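Local coordinates for estrogen receptor (PDB 4N1Y), which probably regulates transcription as a steroid-receptor relative that is constitutively active, its ligand-binding domain no longer working as a hormone-dependent switch, at residues W78-L83 with A145-N150; N85-S90 with E128-N133; I91-K96 with D103-R108; K96-A101 with E121-V126; L141-M146 with L193-I198. All coordinates share one frame; numbering follows the deposited sequence.

Contact 1 (W78-L83 with A145-N150); sequences WMELLL and AMVLVN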
# COMPACT_ATOMS: atom_id res chain seq x y z
N TRP B 78 3.53 -8.69 -9.15
CA TRP B 78 3.45 -8.60 -10.61
C TRP B 78 2.42 -7.58 -11.04
O TRP B 78 2.69 -6.76 -11.93
CB TRP B 78 3.13 -9.95 -11.24
CG TRP B 78 1.82 -10.54 -10.78
CD1 TRP B 78 1.59 -11.18 -9.59
CD2 TRP B 78 0.59 -10.57 -11.50
NE1 TRP B 78 0.28 -11.60 -9.52
CE2 TRP B 78 -0.36 -11.22 -10.68
CE3 TRP B 78 0.18 -10.09 -12.75
CZ2 TRP B 78 -1.69 -11.41 -11.07
CZ3 TRP B 78 -1.14 -10.27 -13.13
CH2 TRP B 78 -2.05 -10.93 -12.30
N MET B 79 1.26 -7.59 -10.40
CA MET B 79 0.21 -6.66 -10.79
C MET B 79 0.57 -5.21 -10.49
O MET B 79 0.22 -4.31 -11.25
CB MET B 79 -1.11 -7.03 -10.11
CG MET B 79 -2.26 -6.09 -10.45
SD MET B 79 -2.69 -6.14 -12.21
CE MET B 79 -3.88 -7.48 -12.19
N GLU B 80 1.24 -4.99 -9.36
CA GLU B 80 1.68 -3.64 -9.00
C GLU B 80 2.64 -3.11 -10.06
O GLU B 80 2.53 -1.97 -10.50
CB GLU B 80 2.38 -3.62 -7.63
CG GLU B 80 1.64 -4.34 -6.53
CD GLU B 80 2.46 -4.43 -5.24
OE1 GLU B 80 3.06 -3.41 -4.84
OE2 GLU B 80 2.54 -5.54 -4.65
N LEU B 81 3.56 -3.97 -10.49
CA LEU B 81 4.53 -3.57 -11.50
C LEU B 81 3.83 -3.18 -12.80
O LEU B 81 4.17 -2.17 -13.40
CB LEU B 81 5.53 -4.70 -11.75
CG LEU B 81 6.51 -4.90 -10.59
CD1 LEU B 81 7.35 -6.17 -10.76
CD2 LEU B 81 7.40 -3.66 -10.36
N LEU B 82 2.85 -3.98 -13.22
CA LEU B 82 2.09 -3.65 -14.41
C LEU B 82 1.46 -2.27 -14.29
O LEU B 82 1.59 -1.45 -15.20
CB LEU B 82 1.01 -4.70 -14.68
CG LEU B 82 1.54 -6.07 -15.09
CD1 LEU B 82 0.41 -7.06 -15.21
CD2 LEU B 82 2.28 -5.96 -16.42
N LEU B 83 0.76 -2.02 -13.18
CA LEU B 83 0.05 -0.76 -12.98
C LEU B 83 1.03 0.40 -12.79
O LEU B 83 0.80 1.50 -13.32
CB LEU B 83 -0.87 -0.85 -11.77
CG LEU B 83 -1.89 -1.98 -11.89
CD1 LEU B 83 -2.88 -1.99 -10.71
CD2 LEU B 83 -2.64 -1.91 -13.22
N ALA B 145 12.06 -1.48 -9.22
CA ALA B 145 12.98 -2.37 -8.52
C ALA B 145 12.58 -2.42 -7.04
O ALA B 145 12.53 -3.50 -6.41
CB ALA B 145 14.38 -1.91 -8.68
N MET B 146 12.25 -1.25 -6.51
CA MET B 146 11.80 -1.14 -5.14
C MET B 146 10.48 -1.90 -4.92
O MET B 146 10.34 -2.63 -3.94
CB MET B 146 11.63 0.33 -4.78
CG MET B 146 11.37 0.53 -3.34
SD MET B 146 12.58 -0.37 -2.37
CE MET B 146 13.85 0.86 -2.26
N VAL B 147 9.54 -1.75 -5.85
CA VAL B 147 8.25 -2.42 -5.74
C VAL B 147 8.47 -3.93 -5.64
O VAL B 147 7.83 -4.61 -4.85
CB VAL B 147 7.33 -2.12 -6.94
CG1 VAL B 147 6.08 -3.02 -6.92
CG2 VAL B 147 6.91 -0.67 -6.91
N LEU B 148 9.40 -4.41 -6.45
CA LEU B 148 9.82 -5.81 -6.45
C LEU B 148 10.40 -6.27 -5.11
O LEU B 148 9.92 -7.22 -4.53
CB LEU B 148 10.85 -6.02 -7.55
CG LEU B 148 11.48 -7.40 -7.64
CD1 LEU B 148 10.43 -8.40 -8.04
CD2 LEU B 148 12.61 -7.36 -8.65
N VAL B 149 11.41 -5.56 -4.61
CA VAL B 149 12.09 -6.02 -3.40
C VAL B 149 11.28 -5.72 -2.14
O VAL B 149 11.56 -6.28 -1.08
CB VAL B 149 13.50 -5.38 -3.26
CG1 VAL B 149 14.29 -5.54 -4.55
CG2 VAL B 149 13.40 -3.91 -2.88
N ASN B 150 10.27 -4.86 -2.27
CA ASN B 150 9.38 -4.54 -1.15
C ASN B 150 8.11 -5.38 -1.22
O ASN B 150 7.16 -5.16 -0.45
CB ASN B 150 9.01 -3.06 -1.16
CG ASN B 150 8.43 -2.59 0.17
OD1 ASN B 150 9.00 -2.87 1.23
ND2 ASN B 150 7.28 -1.90 0.12
O HOH W 1 5.43 -4.26 -3.51

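Contact 2 (N85-S90 with E128-N133); sequences NCAFRS and EQMMQN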
# COMPACT_ATOMS: atom_id res chain seq x y z
N ASN B 85 3.95 0.71 -14.08
CA ASN B 85 4.47 1.04 -15.40
C ASN B 85 3.48 1.82 -16.21
O ASN B 85 3.79 2.87 -16.78
CB ASN B 85 4.84 -0.23 -16.15
CG ASN B 85 6.08 -0.88 -15.61
OD1 ASN B 85 6.82 -0.27 -14.84
ND2 ASN B 85 6.33 -2.11 -16.03
N CYS B 86 2.26 1.31 -16.24
CA CYS B 86 1.19 1.93 -16.99
C CYS B 86 0.99 3.38 -16.58
O CYS B 86 0.79 4.25 -17.43
CB CYS B 86 -0.09 1.14 -16.79
SG CYS B 86 -1.50 1.90 -17.59
N ALA B 87 1.07 3.64 -15.27
CA ALA B 87 0.99 5.00 -14.76
C ALA B 87 2.05 5.88 -15.41
O ALA B 87 1.78 7.02 -15.80
CB ALA B 87 1.14 5.02 -13.25
N PHE B 88 3.27 5.36 -15.50
CA PHE B 88 4.37 6.15 -16.04
C PHE B 88 4.21 6.29 -17.55
O PHE B 88 4.49 7.35 -18.10
CB PHE B 88 5.73 5.53 -15.69
CG PHE B 88 6.91 6.45 -15.94
CD1 PHE B 88 7.19 7.49 -15.06
CD2 PHE B 88 7.70 6.31 -17.08
CE1 PHE B 88 8.27 8.35 -15.29
CE2 PHE B 88 8.77 7.17 -17.32
CZ PHE B 88 9.05 8.19 -16.42
N ARG B 89 3.75 5.23 -18.21
CA ARG B 89 3.42 5.31 -19.63
C ARG B 89 2.36 6.37 -19.87
O ARG B 89 2.29 6.95 -20.95
CB ARG B 89 2.93 3.95 -20.18
CG ARG B 89 4.01 3.01 -20.72
CD ARG B 89 3.42 1.78 -21.41
NE ARG B 89 2.53 1.01 -20.52
CZ ARG B 89 2.93 0.01 -19.75
NH1 ARG B 89 4.20 -0.37 -19.74
NH2 ARG B 89 2.06 -0.63 -18.97
N SER B 90 1.55 6.64 -18.85
CA SER B 90 0.38 7.49 -19.00
C SER B 90 0.58 8.92 -18.50
O SER B 90 -0.37 9.70 -18.46
CB SER B 90 -0.81 6.85 -18.30
OG SER B 90 -1.14 5.63 -18.95
N GLU B 128 -1.05 11.20 -12.53
CA GLU B 128 -1.05 12.65 -12.40
C GLU B 128 -0.05 13.12 -11.35
O GLU B 128 0.62 14.14 -11.53
CB GLU B 128 -2.42 13.16 -12.01
CG GLU B 128 -2.57 14.64 -12.30
CD GLU B 128 -3.78 15.23 -11.64
OE1 GLU B 128 -4.67 14.46 -11.21
OE2 GLU B 128 -3.85 16.48 -11.55
N GLN B 129 0.06 12.37 -10.26
CA GLN B 129 0.99 12.73 -9.22
C GLN B 129 2.43 12.60 -9.71
O GLN B 129 3.27 13.45 -9.38
CB GLN B 129 0.78 11.87 -7.99
CG GLN B 129 -0.58 12.08 -7.40
CD GLN B 129 -0.79 13.50 -6.97
OE1 GLN B 129 0.11 14.13 -6.43
NE2 GLN B 129 -1.98 14.03 -7.23
N MET B 130 2.69 11.58 -10.51
CA MET B 130 4.03 11.41 -11.08
C MET B 130 4.36 12.59 -11.97
O MET B 130 5.48 13.10 -11.96
CB MET B 130 4.13 10.11 -11.85
CG MET B 130 3.90 8.86 -11.02
SD MET B 130 3.89 7.43 -12.13
CE MET B 130 4.39 6.10 -11.05
N MET B 131 3.38 12.99 -12.78
CA MET B 131 3.52 14.15 -13.65
C MET B 131 3.83 15.38 -12.81
O MET B 131 4.71 16.16 -13.14
CB MET B 131 2.25 14.38 -14.48
CG MET B 131 2.30 15.62 -15.34
SD MET B 131 0.71 16.15 -16.01
CE MET B 131 -0.07 16.77 -14.51
N GLN B 132 3.07 15.56 -11.74
CA GLN B 132 3.24 16.72 -10.88
C GLN B 132 4.58 16.72 -10.14
O GLN B 132 5.12 17.78 -9.86
CB GLN B 132 2.09 16.79 -9.89
CG GLN B 132 0.77 17.20 -10.54
CD GLN B 132 -0.31 17.47 -9.52
OE1 GLN B 132 -0.62 16.62 -8.68
NE2 GLN B 132 -0.91 18.66 -9.59
N ASN B 133 5.11 15.54 -9.83
CA ASN B 133 6.40 15.45 -9.15
C ASN B 133 7.59 15.38 -10.09
O ASN B 133 8.71 15.12 -9.66
CB ASN B 133 6.42 14.25 -8.23
CG ASN B 133 5.61 14.48 -7.00
OD1 ASN B 133 6.01 15.26 -6.13
ND2 ASN B 133 4.46 13.82 -6.90

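Contact 3 (I91-K96 with D103-R108); sequences IEHGGK and DLVLDR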
# COMPACT_ATOMS: atom_id res chain seq x y z
N ILE B 91 1.81 9.25 -18.11
CA ILE B 91 2.11 10.53 -17.48
C ILE B 91 1.67 11.75 -18.29
O ILE B 91 1.20 12.73 -17.71
CB ILE B 91 3.64 10.67 -17.22
CG1 ILE B 91 4.06 9.90 -15.98
CG2 ILE B 91 4.07 12.14 -17.07
CD1 ILE B 91 5.42 10.30 -15.51
N GLU B 92 1.76 11.68 -19.62
CA GLU B 92 1.42 12.84 -20.46
C GLU B 92 -0.08 13.10 -20.48
O GLU B 92 -0.52 14.22 -20.73
CB GLU B 92 1.91 12.69 -21.91
CG GLU B 92 1.24 11.62 -22.77
CD GLU B 92 1.79 10.21 -22.58
OE1 GLU B 92 2.58 9.97 -21.64
OE2 GLU B 92 1.43 9.34 -23.41
N HIS B 93 -0.87 12.07 -20.22
CA HIS B 93 -2.31 12.22 -20.32
C HIS B 93 -2.89 12.93 -19.10
O HIS B 93 -4.10 13.11 -19.02
CB HIS B 93 -2.97 10.86 -20.46
CG HIS B 93 -2.39 10.02 -21.55
ND1 HIS B 93 -2.80 10.10 -22.86
CD2 HIS B 93 -1.41 9.09 -21.52
CE1 HIS B 93 -2.11 9.26 -23.59
NE2 HIS B 93 -1.25 8.63 -22.80
N GLY B 94 -2.03 13.31 -18.16
CA GLY B 94 -2.45 14.00 -16.95
C GLY B 94 -3.73 13.44 -16.36
O GLY B 94 -4.69 14.18 -16.11
N GLY B 95 -3.77 12.11 -16.22
CA GLY B 95 -4.89 11.47 -15.56
C GLY B 95 -6.14 11.37 -16.42
O GLY B 95 -7.21 10.98 -15.96
N LYS B 96 -6.05 11.76 -17.69
CA LYS B 96 -7.26 11.78 -18.48
C LYS B 96 -7.46 10.41 -19.11
O LYS B 96 -8.58 10.00 -19.38
CB LYS B 96 -7.21 12.90 -19.54
CG LYS B 96 -8.26 12.80 -20.63
CD LYS B 96 -8.12 13.90 -21.67
CE LYS B 96 -9.51 14.39 -22.13
NZ LYS B 96 -10.27 15.20 -21.11
N ASP B 103 -0.85 1.44 -28.72
CA ASP B 103 -1.91 0.81 -29.49
C ASP B 103 -3.26 0.83 -28.77
O ASP B 103 -4.28 0.48 -29.36
CB ASP B 103 -1.47 -0.65 -29.71
CG ASP B 103 -1.95 -1.23 -31.00
OD1 ASP B 103 -3.06 -0.89 -31.44
OD2 ASP B 103 -1.19 -2.04 -31.57
N LEU B 104 -3.27 1.26 -27.51
CA LEU B 104 -4.45 1.07 -26.68
C LEU B 104 -4.58 2.08 -25.55
O LEU B 104 -4.26 1.77 -24.39
CB LEU B 104 -4.43 -0.34 -26.10
CG LEU B 104 -5.73 -0.79 -25.45
CD1 LEU B 104 -6.79 -0.71 -26.53
CD2 LEU B 104 -5.60 -2.21 -24.92
N VAL B 105 -5.03 3.29 -25.86
CA VAL B 105 -5.27 4.30 -24.83
C VAL B 105 -6.75 4.36 -24.45
O VAL B 105 -7.60 4.67 -25.28
CB VAL B 105 -4.83 5.68 -25.31
CG1 VAL B 105 -5.02 6.70 -24.21
CG2 VAL B 105 -3.38 5.63 -25.75
N LEU B 106 -7.05 4.09 -23.19
CA LEU B 106 -8.42 4.02 -22.69
C LEU B 106 -8.76 5.13 -21.70
O LEU B 106 -8.06 5.34 -20.70
CB LEU B 106 -8.67 2.67 -22.03
CG LEU B 106 -8.39 1.42 -22.86
CD1 LEU B 106 -8.80 0.20 -22.07
CD2 LEU B 106 -9.15 1.50 -24.17
N ASP B 107 -9.84 5.84 -21.97
CA ASP B 107 -10.30 6.89 -21.07
C ASP B 107 -11.41 6.36 -20.15
O ASP B 107 -11.88 5.23 -20.33
CB ASP B 107 -10.76 8.10 -21.91
CG ASP B 107 -10.96 9.36 -21.10
OD1 ASP B 107 -10.97 9.28 -19.85
OD2 ASP B 107 -11.07 10.44 -21.72
N ARG B 108 -11.85 7.21 -19.20
CA ARG B 108 -12.79 6.85 -18.13
C ARG B 108 -13.99 6.12 -18.69
O ARG B 108 -14.56 5.24 -18.05
CB ARG B 108 -13.23 8.09 -17.34
CG ARG B 108 -12.06 9.03 -17.12
CD ARG B 108 -12.17 10.07 -16.00
NE ARG B 108 -10.83 10.30 -15.47
CZ ARG B 108 -10.49 10.32 -14.18
NH1 ARG B 108 -11.41 10.15 -13.23
NH2 ARG B 108 -9.23 10.51 -13.85

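Contact 4 (K96-A101 with E121-V126); sequences KSLAFA and EQVAAV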
# COMPACT_ATOMS: atom_id res chain seq x y z
N LYS B 96 -6.05 11.76 -17.69
CA LYS B 96 -7.26 11.78 -18.48
C LYS B 96 -7.46 10.41 -19.11
O LYS B 96 -8.58 10.00 -19.38
CB LYS B 96 -7.21 12.90 -19.54
CG LYS B 96 -8.26 12.80 -20.63
CD LYS B 96 -8.12 13.90 -21.67
CE LYS B 96 -9.51 14.39 -22.13
NZ LYS B 96 -10.27 15.20 -21.11
N SER B 97 -6.37 9.67 -19.29
CA SER B 97 -6.47 8.33 -19.84
C SER B 97 -5.27 7.49 -19.48
O SER B 97 -4.24 8.01 -19.06
CB SER B 97 -6.61 8.40 -21.35
OG SER B 97 -5.59 9.21 -21.92
N LEU B 98 -5.40 6.17 -19.65
CA LEU B 98 -4.29 5.27 -19.38
C LEU B 98 -3.83 4.63 -20.68
O LEU B 98 -4.63 4.08 -21.45
CB LEU B 98 -4.68 4.20 -18.36
CG LEU B 98 -4.90 4.80 -16.97
CD1 LEU B 98 -5.40 3.76 -15.99
CD2 LEU B 98 -3.63 5.46 -16.47
N ALA B 99 -2.53 4.75 -20.94
CA ALA B 99 -1.94 4.18 -22.13
C ALA B 99 -1.35 2.81 -21.83
O ALA B 99 -0.18 2.70 -21.43
CB ALA B 99 -0.88 5.11 -22.69
N PHE B 100 -2.14 1.76 -22.02
CA PHE B 100 -1.69 0.39 -21.75
C PHE B 100 -0.68 -0.03 -22.80
O PHE B 100 0.30 -0.73 -22.52
CB PHE B 100 -2.88 -0.56 -21.71
CG PHE B 100 -3.87 -0.18 -20.68
CD1 PHE B 100 -3.67 -0.54 -19.35
CD2 PHE B 100 -4.99 0.57 -21.01
CE1 PHE B 100 -4.57 -0.17 -18.38
CE2 PHE B 100 -5.90 0.95 -20.04
CZ PHE B 100 -5.69 0.58 -18.72
N ALA B 101 -0.93 0.41 -24.01
CA ALA B 101 0.03 0.31 -25.07
C ALA B 101 -0.16 1.59 -25.87
O ALA B 101 -1.16 2.29 -25.69
CB ALA B 101 -0.22 -0.94 -25.91
N GLU B 121 -9.03 4.48 -11.84
CA GLU B 121 -9.12 5.83 -11.29
C GLU B 121 -8.01 6.10 -10.30
O GLU B 121 -7.49 7.21 -10.22
CB GLU B 121 -10.47 6.04 -10.61
CG GLU B 121 -11.50 6.72 -11.48
CD GLU B 121 -12.77 6.98 -10.72
OE1 GLU B 121 -12.69 7.30 -9.51
OE2 GLU B 121 -13.86 6.92 -11.33
N GLN B 122 -7.62 5.08 -9.55
CA GLN B 122 -6.51 5.19 -8.63
C GLN B 122 -5.17 5.28 -9.39
O GLN B 122 -4.31 6.11 -9.08
CB GLN B 122 -6.54 4.00 -7.67
CG GLN B 122 -5.64 4.16 -6.47
CD GLN B 122 -5.92 3.11 -5.42
OE1 GLN B 122 -6.37 2.01 -5.73
NE2 GLN B 122 -5.69 3.47 -4.16
N VAL B 123 -5.01 4.42 -10.39
CA VAL B 123 -3.82 4.44 -11.22
C VAL B 123 -3.63 5.75 -11.96
O VAL B 123 -2.56 6.33 -11.92
CB VAL B 123 -3.83 3.31 -12.27
CG1 VAL B 123 -2.62 3.43 -13.17
CG2 VAL B 123 -3.85 1.96 -11.58
N ALA B 124 -4.69 6.18 -12.64
CA ALA B 124 -4.69 7.45 -13.36
C ALA B 124 -4.30 8.64 -12.46
O ALA B 124 -3.53 9.52 -12.87
CB ALA B 124 -6.04 7.69 -13.97
N ALA B 125 -4.82 8.65 -11.22
CA ALA B 125 -4.48 9.68 -10.25
C ALA B 125 -3.00 9.60 -9.87
O ALA B 125 -2.32 10.61 -9.76
CB ALA B 125 -5.35 9.56 -9.00
N VAL B 126 -2.52 8.38 -9.68
CA VAL B 126 -1.11 8.18 -9.40
C VAL B 126 -0.30 8.74 -10.56
O VAL B 126 0.70 9.43 -10.34
CB VAL B 126 -0.77 6.68 -9.17
CG1 VAL B 126 0.71 6.44 -9.37
CG2 VAL B 126 -1.23 6.21 -7.78

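Contact 5 (L141-M146 with L193-I198); sequences LLLQAM and LLLTHI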
# COMPACT_ATOMS: atom_id res chain seq x y z
N LEU B 141 12.57 3.53 -12.84
CA LEU B 141 13.35 2.30 -12.83
C LEU B 141 13.63 1.85 -11.39
O LEU B 141 13.47 0.68 -11.04
CB LEU B 141 14.65 2.49 -13.61
CG LEU B 141 14.41 2.67 -15.11
CD1 LEU B 141 15.69 2.82 -15.90
CD2 LEU B 141 13.61 1.51 -15.64
N LEU B 142 14.05 2.79 -10.55
CA LEU B 142 14.35 2.47 -9.17
C LEU B 142 13.07 2.07 -8.46
O LEU B 142 13.04 1.13 -7.68
CB LEU B 142 15.00 3.66 -8.47
CG LEU B 142 16.42 3.93 -9.01
CD1 LEU B 142 17.01 5.16 -8.35
CD2 LEU B 142 17.33 2.69 -8.84
N LEU B 143 11.99 2.76 -8.78
CA LEU B 143 10.71 2.49 -8.15
C LEU B 143 10.22 1.08 -8.42
O LEU B 143 9.76 0.40 -7.51
CB LEU B 143 9.68 3.49 -8.66
CG LEU B 143 9.69 4.82 -7.93
CD1 LEU B 143 8.83 5.78 -8.68
CD2 LEU B 143 9.14 4.62 -6.54
N GLN B 144 10.30 0.62 -9.67
CA GLN B 144 9.86 -0.72 -9.94
C GLN B 144 10.76 -1.71 -9.20
O GLN B 144 10.27 -2.66 -8.60
CB GLN B 144 9.77 -1.00 -11.44
CG GLN B 144 10.84 -0.42 -12.31
CD GLN B 144 10.49 -0.58 -13.78
OE1 GLN B 144 11.36 -0.63 -14.65
NE2 GLN B 144 9.19 -0.62 -14.06
N ALA B 145 12.06 -1.48 -9.22
CA ALA B 145 12.98 -2.37 -8.52
C ALA B 145 12.58 -2.42 -7.04
O ALA B 145 12.53 -3.50 -6.41
CB ALA B 145 14.38 -1.91 -8.68
N MET B 146 12.25 -1.25 -6.51
CA MET B 146 11.80 -1.14 -5.14
C MET B 146 10.48 -1.90 -4.92
O MET B 146 10.34 -2.63 -3.94
CB MET B 146 11.63 0.33 -4.78
CG MET B 146 11.37 0.53 -3.34
SD MET B 146 12.58 -0.37 -2.37
CE MET B 146 13.85 0.86 -2.26
N LEU B 193 5.08 7.66 -1.19
CA LEU B 193 3.69 7.58 -0.75
C LEU B 193 2.78 7.12 -1.88
O LEU B 193 1.74 6.53 -1.63
CB LEU B 193 3.20 8.93 -0.24
CG LEU B 193 3.68 9.44 1.12
CD1 LEU B 193 3.03 10.79 1.41
CD2 LEU B 193 3.38 8.45 2.22
N LEU B 194 3.19 7.36 -3.12
CA LEU B 194 2.41 6.87 -4.25
C LEU B 194 2.34 5.36 -4.25
O LEU B 194 1.32 4.77 -4.64
CB LEU B 194 3.00 7.32 -5.57
CG LEU B 194 2.95 8.83 -5.77
CD1 LEU B 194 3.55 9.18 -7.12
CD2 LEU B 194 1.53 9.32 -5.63
N LEU B 195 3.41 4.73 -3.77
CA LEU B 195 3.47 3.27 -3.79
C LEU B 195 2.36 2.63 -3.00
O LEU B 195 1.89 1.56 -3.37
CB LEU B 195 4.81 2.76 -3.29
CG LEU B 195 6.02 2.98 -4.19
CD1 LEU B 195 7.25 2.33 -3.55
CD2 LEU B 195 5.79 2.44 -5.59
N THR B 196 1.92 3.28 -1.92
CA THR B 196 0.81 2.74 -1.16
C THR B 196 -0.45 2.63 -2.05
O THR B 196 -1.24 1.70 -1.89
CB THR B 196 0.49 3.58 0.06
OG1 THR B 196 -0.10 4.81 -0.37
CG2 THR B 196 1.75 3.86 0.87
N HIS B 197 -0.65 3.57 -2.97
CA HIS B 197 -1.84 3.51 -3.82
C HIS B 197 -1.70 2.44 -4.89
O HIS B 197 -2.67 1.75 -5.23
CB HIS B 197 -2.14 4.88 -4.43
CG HIS B 197 -2.43 5.91 -3.39
ND1 HIS B 197 -3.56 5.85 -2.61
CD2 HIS B 197 -1.69 6.95 -2.93
CE1 HIS B 197 -3.52 6.84 -1.73
NE2 HIS B 197 -2.40 7.52 -1.90
N ILE B 198 -0.50 2.31 -5.43
CA ILE B 198 -0.19 1.27 -6.40
C ILE B 198 -0.43 -0.12 -5.80
O ILE B 198 -0.94 -1.02 -6.46
CB ILE B 198 1.24 1.41 -6.88
CG1 ILE B 198 1.34 2.55 -7.91
CG2 ILE B 198 1.71 0.12 -7.52
CD1 ILE B 198 0.62 2.25 -9.23

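Contact 1 (W78-L83 with A145-N150)
Leu81 and Val147 meet inside the layered α-helical sandwich of the nuclear-receptor ligand-binding domain, where helix 67-89 runs antiparallel to helix 137-149. Over these short segments the axes lie 9.6 Å apart, with an angle of 166° between their directions. The two side chains lie alongside one another, pointing opposite ways, and Leu81 CD2 rests against CG1 and CB of the valine. Leu81 sets out obliquely to the interface, but its CG sits opposite the carbonyl carbon (chi1 -71°) and one branch comes back toward the partner, bringing CD2 to 3.7 Å from Val147 CG1. Val147 starts straight at helix 67-89, and its CG1 branch is shared between Leu81 and Glu80.

Glu80 meets that valine at a slant: its CB lies 3.8 Å from Val147 CG1, while the carboxylate reaches past the same methyl. A buried carboxylate needs partners, and Glu80 OE1 has a salt bridge to NE of Arg199, which probably favours the charged form. Leu148 borders the contact from helix 137-149 and is covered in turn by Ala56, Val59 and Tyr62. The polar and apolar parts of the interface thus run side by side, and a single water joins the two helices, donating to Glu80 OE1 and to Val147 O, 2.8 Å in each case.

Contact 2 (N85-S90 with E128-N133)
The Phe88 ring receives the sulfur of Met130 at its edge, near the ring plane, with CD1 4.4 Å from Met130 SD. A second flat group on the same helix, the Arg89 guanidinium, has the backbone carbon of Asn85 against one face, while its NE makes a weak bond to the carbonyl of Ala99. Just past the end of the partner helix the Asn133 amide turns back, its ND2 donating to Gln129 O from above the carbonyl plane, across from the bond made by Asn133 N.

The contact joins two helices of the nuclear-receptor ligand-binding domain beside its small sheet. Met130, extended beyond CG, reaches from helix 117-132 to the end of helix 67-89 and sets its SD 3.8 Å from Ala87 CB. Leu194 also touches Met130. Across the two segments a flexible thioether fills the contact by shape. Polar groups bond to other partners: Ser90 OG to Cys86 O and Ala99 N, Glu128 to Arg155 of the second subunit.

Contact 3 (I91-K96 with D103-R108)
Arg108 NH2 donates to the carbonyl oxygen of Gly95 (NH2 to O 3.0 Å). The bond is almost straight, at 178°, and the oxygen lies in the guanidinium plane at its edge while the nitrogen lies in the carbonyl plane. The acceptor belongs to a type I' β-turn, His93 to Lys96, closed by Lys96 N to His93 O at 2.7 Å. Gly94 and Gly95 take the positive phi values this turn requires. The turn leads into the two-stranded antiparallel sheet of 97-99 and 104-107.

Van der Waals contact is slight: His93 CE1 lies 3.9 Å from Val105 CG1, the two side chains approaching head-on from their two sides, and Glu92 CG covers one face of the imidazole. The Asp107 carboxylate lies beside the aliphatic part of Lys96, with OD2 3.8 Å from CG.

The charges themselves stay apart: the lysine chain bends at chi3 and chi4, and Lys96 NZ is 4.9 Å from Asp107 OD2. Putting an alanine at Asp107 would probably leave the Lys96 ammonium without this nearby opposite charge. At this exposed surface, then, the directed bond fixes the guanidinium in plane, while the separated charges probably add only a diffuse attraction.

Contact 4 (K96-A101 with E121-V126)
Leu98 turns its CG away from the carbonyl carbon and close to the backbone N (chi1 -68°), an arrangement that carries both of its methyls from strand 97-99 onto helix 117-132. The strand belongs to the two-stranded antiparallel sheet of the nuclear-receptor ligand-binding domain, which packs here on the helix. On the helix, Val123 has CG1 opposite its own backbone N (chi1 176°), which places that methyl where the forked end of the leucine can straddle it. Leu98 CD1 lies 4.0 Å from Val123 CG1, and Leu98 CD2 is at 4.0 Å from the same Val123 CG1.

The CD2 methyl also rests on the backbone of the next residue, 3.8 Å from Ala124 CA and 4.1 Å from Ala124 CB. A small residue at this position lets the strand come in close, the nearest pair of CA atoms being Leu98 and Ala124 at 6.4 Å. Cys86 touches Leu98, and Leu83 and Ala87 of helix 67-89 cover Val123. Trimming Leu98 to an alanine would remove both branches and is likely to open a gap beside Val123 CG1 and Ala124.

The strand is also held by backbone pairing of Leu98 with Leu106, and by Ser90 OG at Ala99 N. Hydrogen bonds thus hold the strand to its neighbours, while across these two segments it meets the helix through aliphatic groups, with Trp111 packed alongside on Leu98 and Ala124.

Contact 5 (L141-M146 with L193-I198)
Within the helical core of the ligand-binding domain, helix 137-149 packs against the long helix 187-215 through Leu143 and Leu195. Both leucines point at the opposing helix and end in a methyl contact, Leu143 CD2 to Leu195 CD2 at 4.1 Å, their side chains crossing at a slant. In Leu195 the CG stands opposite the carbonyl carbon (chi1 -71°), and its second methyl, CD1, reaches along the interface to Met146 CG at 4.5 Å. Met146 starts toward the partner helix but bends off: its thioether turns aside to Leu169, Leu170 and Ile173 of helix 159-180. The fit is light, a few methyl and methylene groups.

Next to Leu195, Thr196 OG1 donates to Leu193 O at 2.8 Å, nearly along the C=O axis, and that carbonyl also takes the bond from Thr196 N. The face of helix 187-215 bearing Thr196 and His197 meets the second subunit, where His197 NE2 bonds to OD1 of Asn150 of that subunit. Leu195 also meets Val147, a turn beyond Leu143. Around the contact, Met146 touches helix 159-180, Ile198 touches helix 67-89 and Leu194 touches helix 117-132.

Contacts 1 and 5 lie deepest and share helix 137-149, which meets helix 67-89 in the one and helix 187-215 in the other; both are mainly aliphatic, leucine with valine in contact 1 and with methionine in contact 5, and contact 1 adds a single buried carboxylate and a water. Contacts 2 and 4 are also buried, farther from the centre, and use the same helix 117-132, one against the end of helix 67-89 and the other against strand 97-99. Contact 3, at the surface on the same small sheet, differs in kind: its glycine turn, arginine and oppositely charged side chains replace the aliphatic packing. Contacts 3 and 4 share Lys96, which touches its partner only in contact 3.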